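Local coordinates for protein alpha-1,2-mannosyltransferase (Ktr4), putative (Neosartorya fumigata, PDB 7BOP) that is a putative fungal mannosyltransferase of the glycolipid 2-alpha-mannosyltransferase family (GT-A clan) that binds GDP and a manganese ion, at residues Asn253-Pro265 and Lys372-Gly384. Sequence-based numbering, arbitrary orientation.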
ATOM      1  N   ASN A 253       9.434 -15.818  -6.622  1.00 29.35           N
ATOM      2  CA  ASN A 253       9.293 -14.456  -7.108  1.00 29.38           C
ATOM      3  C   ASN A 253       8.034 -14.303  -7.956  1.00 28.52           C
ATOM      4  O   ASN A 253       7.419 -15.291  -8.356  1.00 29.49           O
ATOM      5  CB  ASN A 253      10.558 -14.018  -7.874  1.00 29.85           C
ATOM      6  CG  ASN A 253      10.752 -14.752  -9.200  1.00 30.44           C
ATOM      7  OD1 ASN A 253       9.911 -14.688 -10.099  1.00 30.29           O
ATOM      8  ND2 ASN A 253      11.879 -15.431  -9.331  1.00 29.65           N
ATOM      9  N   MET A 254       7.674 -13.056  -8.233  1.00 28.46           N
ATOM     10  CA  MET A 254       6.474 -12.736  -8.992  1.00 28.79           C
ATOM     11  C   MET A 254       6.799 -12.239 -10.407  1.00 29.97           C
ATOM     12  O   MET A 254       6.071 -11.405 -10.956  1.00 29.20           O
ATOM     13  CB  MET A 254       5.666 -11.666  -8.245  1.00 28.84           C
ATOM     14  CG  MET A 254       5.293 -12.029  -6.816  1.00 29.42           C
ATOM     15  SD  MET A 254       4.440 -10.649  -6.022  1.00 30.66           S
ATOM     16  CE  MET A 254       4.404 -11.217  -4.322  1.00 30.11           C
ATOM     17  N   MET A 255       7.852 -12.772 -11.025  1.00 30.18           N
ATOM     18  CA  MET A 255       8.260 -12.311 -12.364  1.00 31.73           C
ATOM     19  C   MET A 255       7.125 -12.405 -13.388  1.00 31.27           C
ATOM     20  O   MET A 255       6.950 -11.497 -14.180  1.00 30.91           O
ATOM     21  CB  MET A 255       9.486 -13.098 -12.866  1.00 33.98           C
ATOM     22  CG  MET A 255      10.194 -12.483 -14.073  1.00 34.94           C
ATOM     23  SD  MET A 255      10.937 -10.872 -13.732  1.00 36.26           S
ATOM     24  CE  MET A 255      12.260 -11.343 -12.607  1.00 37.57           C
ATOM     25  N   GLY A 256       6.352 -13.493 -13.344  1.00 31.42           N
ATOM     26  CA  GLY A 256       5.208 -13.693 -14.240  1.00 30.87           C
ATOM     27  C   GLY A 256       4.167 -12.594 -14.141  1.00 30.49           C
ATOM     28  O   GLY A 256       3.657 -12.127 -15.144  1.00 30.43           O
ATOM     29  N   TRP A 257       3.847 -12.184 -12.922  1.00 30.08           N
ATOM     30  CA  TRP A 257       2.919 -11.073 -12.706  1.00 28.83           C
ATOM     31  C   TRP A 257       3.525  -9.740 -13.116  1.00 28.36           C
ATOM     32  O   TRP A 257       2.865  -8.934 -13.791  1.00 28.15           O
ATOM     33  CB  TRP A 257       2.493 -11.031 -11.236  1.00 28.93           C
ATOM     34  CG  TRP A 257       1.629  -9.875 -10.852  1.00 28.71           C
ATOM     35  CD1 TRP A 257       0.403  -9.545 -11.370  1.00 28.44           C
ATOM     36  CD2 TRP A 257       1.901  -8.930  -9.823  1.00 29.06           C
ATOM     37  NE1 TRP A 257      -0.098  -8.428 -10.731  1.00 28.52           N
ATOM     38  CE2 TRP A 257       0.810  -8.026  -9.782  1.00 28.92           C
ATOM     39  CE3 TRP A 257       2.964  -8.752  -8.923  1.00 29.00           C
ATOM     40  CZ2 TRP A 257       0.759  -6.967  -8.884  1.00 28.89           C
ATOM     41  CZ3 TRP A 257       2.908  -7.691  -8.028  1.00 28.69           C
ATOM     42  CH2 TRP A 257       1.814  -6.814  -8.017  1.00 28.50           C
ATOM     43  N   LEU A 258       4.766  -9.499 -12.697  1.00 28.63           N
ATOM     44  CA  LEU A 258       5.456  -8.238 -13.005  1.00 28.95           C
ATOM     45  C   LEU A 258       5.617  -7.997 -14.521  1.00 28.93           C
ATOM     46  O   LEU A 258       5.585  -6.865 -14.965  1.00 29.38           O
ATOM     47  CB  LEU A 258       6.829  -8.190 -12.332  1.00 29.28           C
ATOM     48  CG  LEU A 258       6.840  -8.181 -10.794  1.00 29.33           C
ATOM     49  CD1 LEU A 258       8.269  -8.239 -10.294  1.00 31.53           C
ATOM     50  CD2 LEU A 258       6.117  -6.966 -10.247  1.00 29.34           C
ATOM     51  N   THR A 259       5.793  -9.061 -15.298  1.00 29.70           N
ATOM     52  CA  THR A 259       6.045  -8.928 -16.728  1.00 30.57           C
ATOM     53  C   THR A 259       4.861  -9.363 -17.590  1.00 32.12           C
ATOM     54  O   THR A 259       4.999  -9.474 -18.807  1.00 31.28           O
ATOM     55  CB  THR A 259       7.306  -9.721 -17.148  1.00 30.36           C
ATOM     56  OG1 THR A 259       7.139 -11.108 -16.830  1.00 29.70           O
ATOM     57  CG2 THR A 259       8.536  -9.174 -16.438  1.00 31.48           C
ATOM     58  N   ASP A 260       3.698  -9.583 -16.985  1.00 32.10           N
ATOM     59  CA  ASP A 260       2.545 -10.071 -17.726  1.00 34.27           C
ATOM     60  C   ASP A 260       2.146  -9.071 -18.808  1.00 34.25           C
ATOM     61  O   ASP A 260       2.195  -7.863 -18.584  1.00 33.75           O
ATOM     62  CB  ASP A 260       1.351 -10.285 -16.797  1.00 35.75           C
ATOM     63  CG  ASP A 260       0.173 -10.945 -17.501  1.00 39.13           C
ATOM     64  OD1 ASP A 260       0.382 -11.911 -18.253  1.00 40.86           O
ATOM     65  OD2 ASP A 260      -0.967 -10.500 -17.308  1.00 45.08           O
ATOM     66  N   ASP A 261       1.784  -9.584 -19.980  1.00 35.88           N
ATOM     67  CA  ASP A 261       1.200  -8.767 -21.049  1.00 39.74           C
ATOM     68  C   ASP A 261      -0.092  -9.376 -21.636  1.00 41.25           C
ATOM     69  O   ASP A 261      -0.535  -8.956 -22.701  1.00 45.16           O
ATOM     70  CB  ASP A 261       2.241  -8.518 -22.160  1.00 42.72           C
ATOM     71  CG  ASP A 261       2.674  -9.803 -22.889  1.00 45.58           C
ATOM     72  OD1 ASP A 261       2.104 -10.879 -22.650  1.00 45.61           O
ATOM     73  OD2 ASP A 261       3.608  -9.734 -23.708  1.00 52.79           O
ATOM     74  N   SER A 262      -0.700 -10.335 -20.938  1.00 41.67           N
ATOM     75  CA  SER A 262      -1.832 -11.093 -21.472  1.00 42.29           C
ATOM     76  C   SER A 262      -3.182 -10.377 -21.313  1.00 41.25           C
ATOM     77  O   SER A 262      -4.122 -10.688 -22.043  1.00 41.92           O
ATOM     78  CB  SER A 262      -1.877 -12.486 -20.832  1.00 43.88           C
ATOM     79  OG  SER A 262      -2.187 -12.402 -19.449  1.00 46.67           O
ATOM     80  N   LEU A 263      -3.288  -9.427 -20.379  1.00 39.22           N
ATOM     81  CA  LEU A 263      -4.541  -8.688 -20.159  1.00 39.04           C
ATOM     82  C   LEU A 263      -4.603  -7.359 -20.885  1.00 39.31           C
ATOM     83  O   LEU A 263      -5.600  -7.050 -21.535  1.00 39.88           O
ATOM     84  CB  LEU A 263      -4.767  -8.436 -18.669  1.00 39.48           C
ATOM     85  CG  LEU A 263      -4.930  -9.629 -17.739  1.00 39.85           C
ATOM     86  CD1 LEU A 263      -5.422  -9.141 -16.379  1.00 39.84           C
ATOM     87  CD2 LEU A 263      -5.884 -10.656 -18.324  1.00 42.46           C
ATOM     88  N   ARG A 264      -3.556  -6.551 -20.723  1.00 37.04           N
ATOM     89  CA  ARG A 264      -3.490  -5.213 -21.299  1.00 35.09           C
ATOM     90  C   ARG A 264      -2.101  -5.030 -21.899  1.00 36.47           C
ATOM     91  O   ARG A 264      -1.270  -4.305 -21.349  1.00 35.41           O
ATOM     92  CB  ARG A 264      -3.814  -4.157 -20.241  1.00 35.15           C
ATOM     93  CG  ARG A 264      -5.191  -4.371 -19.629  1.00 36.39           C
ATOM     94  CD  ARG A 264      -5.575  -3.295 -18.647  1.00 35.31           C
ATOM     95  NE  ARG A 264      -5.885  -2.030 -19.294  1.00 34.94           N
ATOM     96  CZ  ARG A 264      -6.148  -0.902 -18.642  1.00 38.04           C
ATOM     97  NH1 ARG A 264      -6.133  -0.866 -17.309  1.00 36.94           N
ATOM     98  NH2 ARG A 264      -6.410   0.209 -19.320  1.00 41.60           N
ATOM     99  N   PRO A 265      -1.835  -5.703 -23.039  1.00 37.62           N
ATOM    100  CA  PRO A 265      -0.484  -5.660 -23.618  1.00 38.66           C
ATOM    101  C   PRO A 265       0.056  -4.262 -23.935  1.00 38.28           C
ATOM    102  O   PRO A 265       1.274  -4.068 -23.906  1.00 38.35           O
ATOM    103  CB  PRO A 265      -0.604  -6.523 -24.895  1.00 40.02           C
ATOM    104  CG  PRO A 265      -2.067  -6.662 -25.155  1.00 39.80           C
ATOM    105  CD  PRO A 265      -2.733  -6.585 -23.811  1.00 39.45           C
ATOM    106  N   LYS A 372     -11.644  -2.192 -16.150  1.00 33.13           N
ATOM    107  CA  LYS A 372     -10.379  -2.753 -16.657  1.00 34.20           C
ATOM    108  C   LYS A 372      -9.132  -2.448 -15.810  1.00 31.13           C
ATOM    109  O   LYS A 372      -8.047  -2.921 -16.128  1.00 31.27           O
ATOM    110  CB  LYS A 372     -10.145  -2.310 -18.108  1.00 38.06           C
ATOM    111  CG  LYS A 372      -9.862  -0.838 -18.311  1.00 42.34           C
ATOM    112  CD  LYS A 372      -9.548  -0.522 -19.773  1.00 47.89           C
ATOM    113  CE  LYS A 372     -10.805  -0.406 -20.619  1.00 51.68           C
ATOM    114  NZ  LYS A 372     -11.516   0.880 -20.359  1.00 54.74           N
ATOM    115  N   GLU A 373      -9.279  -1.641 -14.763  1.00 31.13           N
ATOM    116  CA  GLU A 373      -8.164  -1.304 -13.896  1.00 31.55           C
ATOM    117  C   GLU A 373      -7.840  -2.381 -12.859  1.00 30.28           C
ATOM    118  O   GLU A 373      -6.795  -2.300 -12.215  1.00 29.53           O
ATOM    119  CB  GLU A 373      -8.403   0.050 -13.214  1.00 32.77           C
ATOM    120  CG  GLU A 373      -8.585   1.226 -14.174  1.00 33.94           C
ATOM    121  CD  GLU A 373      -7.488   1.341 -15.217  1.00 34.92           C
ATOM    122  OE1 GLU A 373      -6.310   1.113 -14.901  1.00 35.70           O
ATOM    123  OE2 GLU A 373      -7.794   1.645 -16.372  1.00 36.82           O
ATOM    124  N   ASP A 374      -8.693  -3.399 -12.730  1.00 29.27           N
ATOM    125  CA  ASP A 374      -8.467  -4.495 -11.788  1.00 28.59           C
ATOM    126  C   ASP A 374      -7.411  -5.436 -12.364  1.00 29.86           C
ATOM    127  O   ASP A 374      -7.598  -5.984 -13.449  1.00 28.53           O
ATOM    128  CB  ASP A 374      -9.786  -5.245 -11.557  1.00 28.64           C
ATOM    129  CG  ASP A 374      -9.700  -6.333 -10.496  1.00 28.63           C
ATOM    130  OD1 ASP A 374      -8.703  -6.440  -9.743  1.00 27.94           O
ATOM    131  OD2 ASP A 374     -10.675  -7.098 -10.399  1.00 29.90           O
ATOM    132  N   CYS A 375      -6.306  -5.632 -11.646  1.00 29.96           N
ATOM    133  CA  CYS A 375      -5.268  -6.555 -12.113  1.00 29.22           C
ATOM    134  C   CYS A 375      -5.256  -7.892 -11.368  1.00 29.08           C
ATOM    135  O   CYS A 375      -4.430  -8.754 -11.663  1.00 30.00           O
ATOM    136  CB  CYS A 375      -3.898  -5.895 -12.050  1.00 30.95           C
ATOM    137  SG  CYS A 375      -2.611  -6.903 -12.827  1.00 33.69           S
ATOM    138  N   ARG A 376      -6.198  -8.110 -10.453  1.00 27.88           N
ATOM    139  CA  ARG A 376      -6.242  -9.383  -9.720  1.00 28.42           C
ATOM    140  C   ARG A 376      -6.287 -10.644 -10.601  1.00 29.40           C
ATOM    141  O   ARG A 376      -5.669 -11.630 -10.235  1.00 28.82           O
ATOM    142  CB  ARG A 376      -7.395  -9.402  -8.721  1.00 28.49           C
ATOM    143  CG  ARG A 376      -7.175  -8.500  -7.507  1.00 28.36           C
ATOM    144  CD  ARG A 376      -8.394  -8.429  -6.597  1.00 29.30           C
ATOM    145  NE  ARG A 376      -9.570  -8.109  -7.394  1.00 29.64           N
ATOM    146  CZ  ARG A 376     -10.815  -8.507  -7.156  1.00 30.59           C
ATOM    147  NH1 ARG A 376     -11.137  -9.224  -6.071  1.00 30.70           N
ATOM    148  NH2 ARG A 376     -11.758  -8.169  -8.033  1.00 31.20           N
ATOM    149  N   PRO A 377      -7.000 -10.623 -11.757  1.00 30.79           N
ATOM    150  CA  PRO A 377      -6.988 -11.855 -12.555  1.00 31.36           C
ATOM    151  C   PRO A 377      -5.578 -12.300 -12.965  1.00 31.00           C
ATOM    152  O   PRO A 377      -5.294 -13.505 -12.990  1.00 31.82           O
ATOM    153  CB  PRO A 377      -7.846 -11.491 -13.777  1.00 33.43           C
ATOM    154  CG  PRO A 377      -8.758 -10.433 -13.285  1.00 32.86           C
ATOM    155  CD  PRO A 377      -7.890  -9.611 -12.360  1.00 31.09           C
ATOM    156  N   SER A 378      -4.692 -11.340 -13.228  1.00 28.64           N
ATOM    157  CA  SER A 378      -3.293 -11.659 -13.479  1.00 31.15           C
ATOM    158  C   SER A 378      -2.568 -12.089 -12.197  1.00 30.61           C
ATOM    159  O   SER A 378      -1.836 -13.080 -12.196  1.00 28.82           O
ATOM    160  CB  SER A 378      -2.576 -10.467 -14.098  1.00 31.31           C
ATOM    161  OG  SER A 378      -1.200 -10.732 -14.219  1.00 31.41           O
ATOM    162  N   TYR A 379      -2.760 -11.341 -11.113  1.00 29.21           N
ATOM    163  CA  TYR A 379      -2.089 -11.676  -9.850  1.00 28.60           C
ATOM    164  C   TYR A 379      -2.495 -13.064  -9.319  1.00 29.14           C
ATOM    165  O   TYR A 379      -1.645 -13.844  -8.877  1.00 28.77           O
ATOM    166  CB  TYR A 379      -2.342 -10.608  -8.783  1.00 28.83           C
ATOM    167  CG  TYR A 379      -1.498 -10.848  -7.549  1.00 28.86           C
ATOM    168  CD1 TYR A 379      -0.141 -10.577  -7.566  1.00 28.62           C
ATOM    169  CD2 TYR A 379      -2.046 -11.368  -6.379  1.00 29.58           C
ATOM    170  CE1 TYR A 379       0.657 -10.790  -6.458  1.00 29.76           C
ATOM    171  CE2 TYR A 379      -1.252 -11.587  -5.250  1.00 29.53           C
ATOM    172  CZ  TYR A 379       0.097 -11.299  -5.297  1.00 29.60           C
ATOM    173  OH  TYR A 379       0.902 -11.507  -4.201  1.00 28.92           O
ATOM    174  N   PHE A 380      -3.786 -13.368  -9.399  1.00 29.59           N
ATOM    175  CA  PHE A 380      -4.304 -14.646  -8.933  1.00 32.34           C
ATOM    176  C   PHE A 380      -3.831 -15.816  -9.800  1.00 32.93           C
ATOM    177  O   PHE A 380      -3.595 -16.896  -9.279  1.00 34.05           O
ATOM    178  CB  PHE A 380      -5.839 -14.621  -8.855  1.00 32.04           C
ATOM    179  CG  PHE A 380      -6.399 -13.689  -7.803  1.00 31.69           C
ATOM    180  CD1 PHE A 380      -5.609 -13.155  -6.773  1.00 31.69           C
ATOM    181  CD2 PHE A 380      -7.750 -13.376  -7.824  1.00 32.40           C
ATOM    182  CE1 PHE A 380      -6.164 -12.319  -5.818  1.00 31.62           C
ATOM    183  CE2 PHE A 380      -8.305 -12.548  -6.867  1.00 32.33           C
ATOM    184  CZ  PHE A 380      -7.511 -12.021  -5.858  1.00 31.79           C
ATOM    185  N   LYS A 381      -3.675 -15.589 -11.101  1.00 32.81           N
ATOM    186  CA  LYS A 381      -3.121 -16.611 -11.996  1.00 34.91           C
ATOM    187  C   LYS A 381      -1.634 -16.852 -11.731  1.00 34.37           C
ATOM    188  O   LYS A 381      -1.199 -18.002 -11.583  1.00 34.95           O
ATOM    189  CB  LYS A 381      -3.332 -16.216 -13.464  1.00 39.26           C
ATOM    190  CG  LYS A 381      -2.675 -17.149 -14.471  1.00 44.91           C
ATOM    191  CD  LYS A 381      -3.078 -16.775 -15.886  1.00 51.30           C
ATOM    192  CE  LYS A 381      -2.283 -17.566 -16.913  1.00 55.08           C
ATOM    193  NZ  LYS A 381      -2.758 -17.232 -18.284  1.00 58.73           N
ATOM    194  N   HIS A 382      -0.856 -15.774 -11.677  1.00 32.16           N
ATOM    195  CA  HIS A 382       0.610 -15.881 -11.626  1.00 33.46           C
ATOM    196  C   HIS A 382       1.187 -16.075 -10.232  1.00 34.01           C
ATOM    197  O   HIS A 382       2.301 -16.578 -10.098  1.00 34.41           O
ATOM    198  CB  HIS A 382       1.243 -14.658 -12.277  1.00 33.60           C
ATOM    199  CG  HIS A 382       1.004 -14.601 -13.745  1.00 35.16           C
ATOM    200  ND1 HIS A 382       1.598 -15.487 -14.614  1.00 37.41           N
ATOM    201  CD2 HIS A 382       0.195 -13.818 -14.492  1.00 36.03           C
ATOM    202  CE1 HIS A 382       1.177 -15.241 -15.842  1.00 39.75           C
ATOM    203  NE2 HIS A 382       0.321 -14.235 -15.795  1.00 38.42           N
ATOM    204  N   VAL A 383       0.446 -15.657  -9.210  1.00 32.08           N
ATOM    205  CA  VAL A 383       0.944 -15.695  -7.826  1.00 32.97           C
ATOM    206  C   VAL A 383      -0.039 -16.465  -6.943  1.00 33.48           C
ATOM    207  O   VAL A 383       0.368 -17.405  -6.285  1.00 35.47           O
ATOM    208  CB  VAL A 383       1.236 -14.287  -7.265  1.00 32.19           C
ATOM    209  CG1 VAL A 383       1.878 -14.369  -5.880  1.00 33.10           C
ATOM    210  CG2 VAL A 383       2.149 -13.516  -8.208  1.00 33.41           C
ATOM    211  N   GLY A 384      -1.308 -16.063  -6.904  1.00 32.10           N
ATOM    212  CA  GLY A 384      -2.332 -16.819  -6.179  1.00 32.22           C
ATOM    213  C   GLY A 384      -3.191 -15.958  -5.285  1.00 31.79           C
ATOM    214  O   GLY A 384      -3.007 -14.745  -5.223  1.00 32.99           O
TER
HETATM  215  O   HOH W   1       4.561 -14.662 -11.011  1.00 37.26           O
HETATM  216  O   HOH W   2       0.129  -8.375 -14.352  1.00 41.24           O
HETATM  217  O   HOH W   3      -2.596 -13.166 -16.938  1.00 60.04           O
HETATM  218  O   HOH W   4      -6.117   2.798 -18.440  1.00 52.46           O
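Trp257 of the short helix 255-258 lies against Tyr379 in an edge-to-face aromatic pair, the aromatic centre of a contact that packs the last helix of the chain, 376-382, against helix 255-258 in this GT-A type glycosyltransferase. The Tyr379 edge points at the indole face, with the ring planes at 76° and Tyr379 CD1 3.5 Å from Trp257 CD2. Tyr379 CB adds a CH-pi contact over the five-membered ring. The Trp257 side chain points its CG away from the backbone N (chi1 175°), which brings NE1 to 3.6 Å from Cys375 SG, a sulfur-aromatic contact at the ring edge; NE1 itself is buried without a hydrogen-bond partner. Cys375 is disulfide-bonded to Cys277, a covalent tie beside this packing. Next to CD1 on the same side of the tyrosine ring, Met254 SD makes a Met-aromatic contact at the ring edge, 3.8 Å from Tyr379 CE1, while Val383 CG2 packs on Met254 CG and Trp257 CB.

Polar contacts lie beside the aromatic pair. His382 NE2 gives a weak hydrogen bond to Asp260 OD1, whose syn lone pair takes Ser262 OG at 2.9 Å. One water joins Trp257 O to Ser378 OG, another Trp257 N to His382 O. Farther along, Arg264 NH1 forms a salt bridge with Glu373, reaching OE1 and OE2 through two weak hydrogen bonds, its guanidinium turned 70° from the carboxylate and carrying Lys372 CD over one face. A water closes this pair, 2.8 Å from Arg264 NH2 and 2.9 Å from Glu373 OE2.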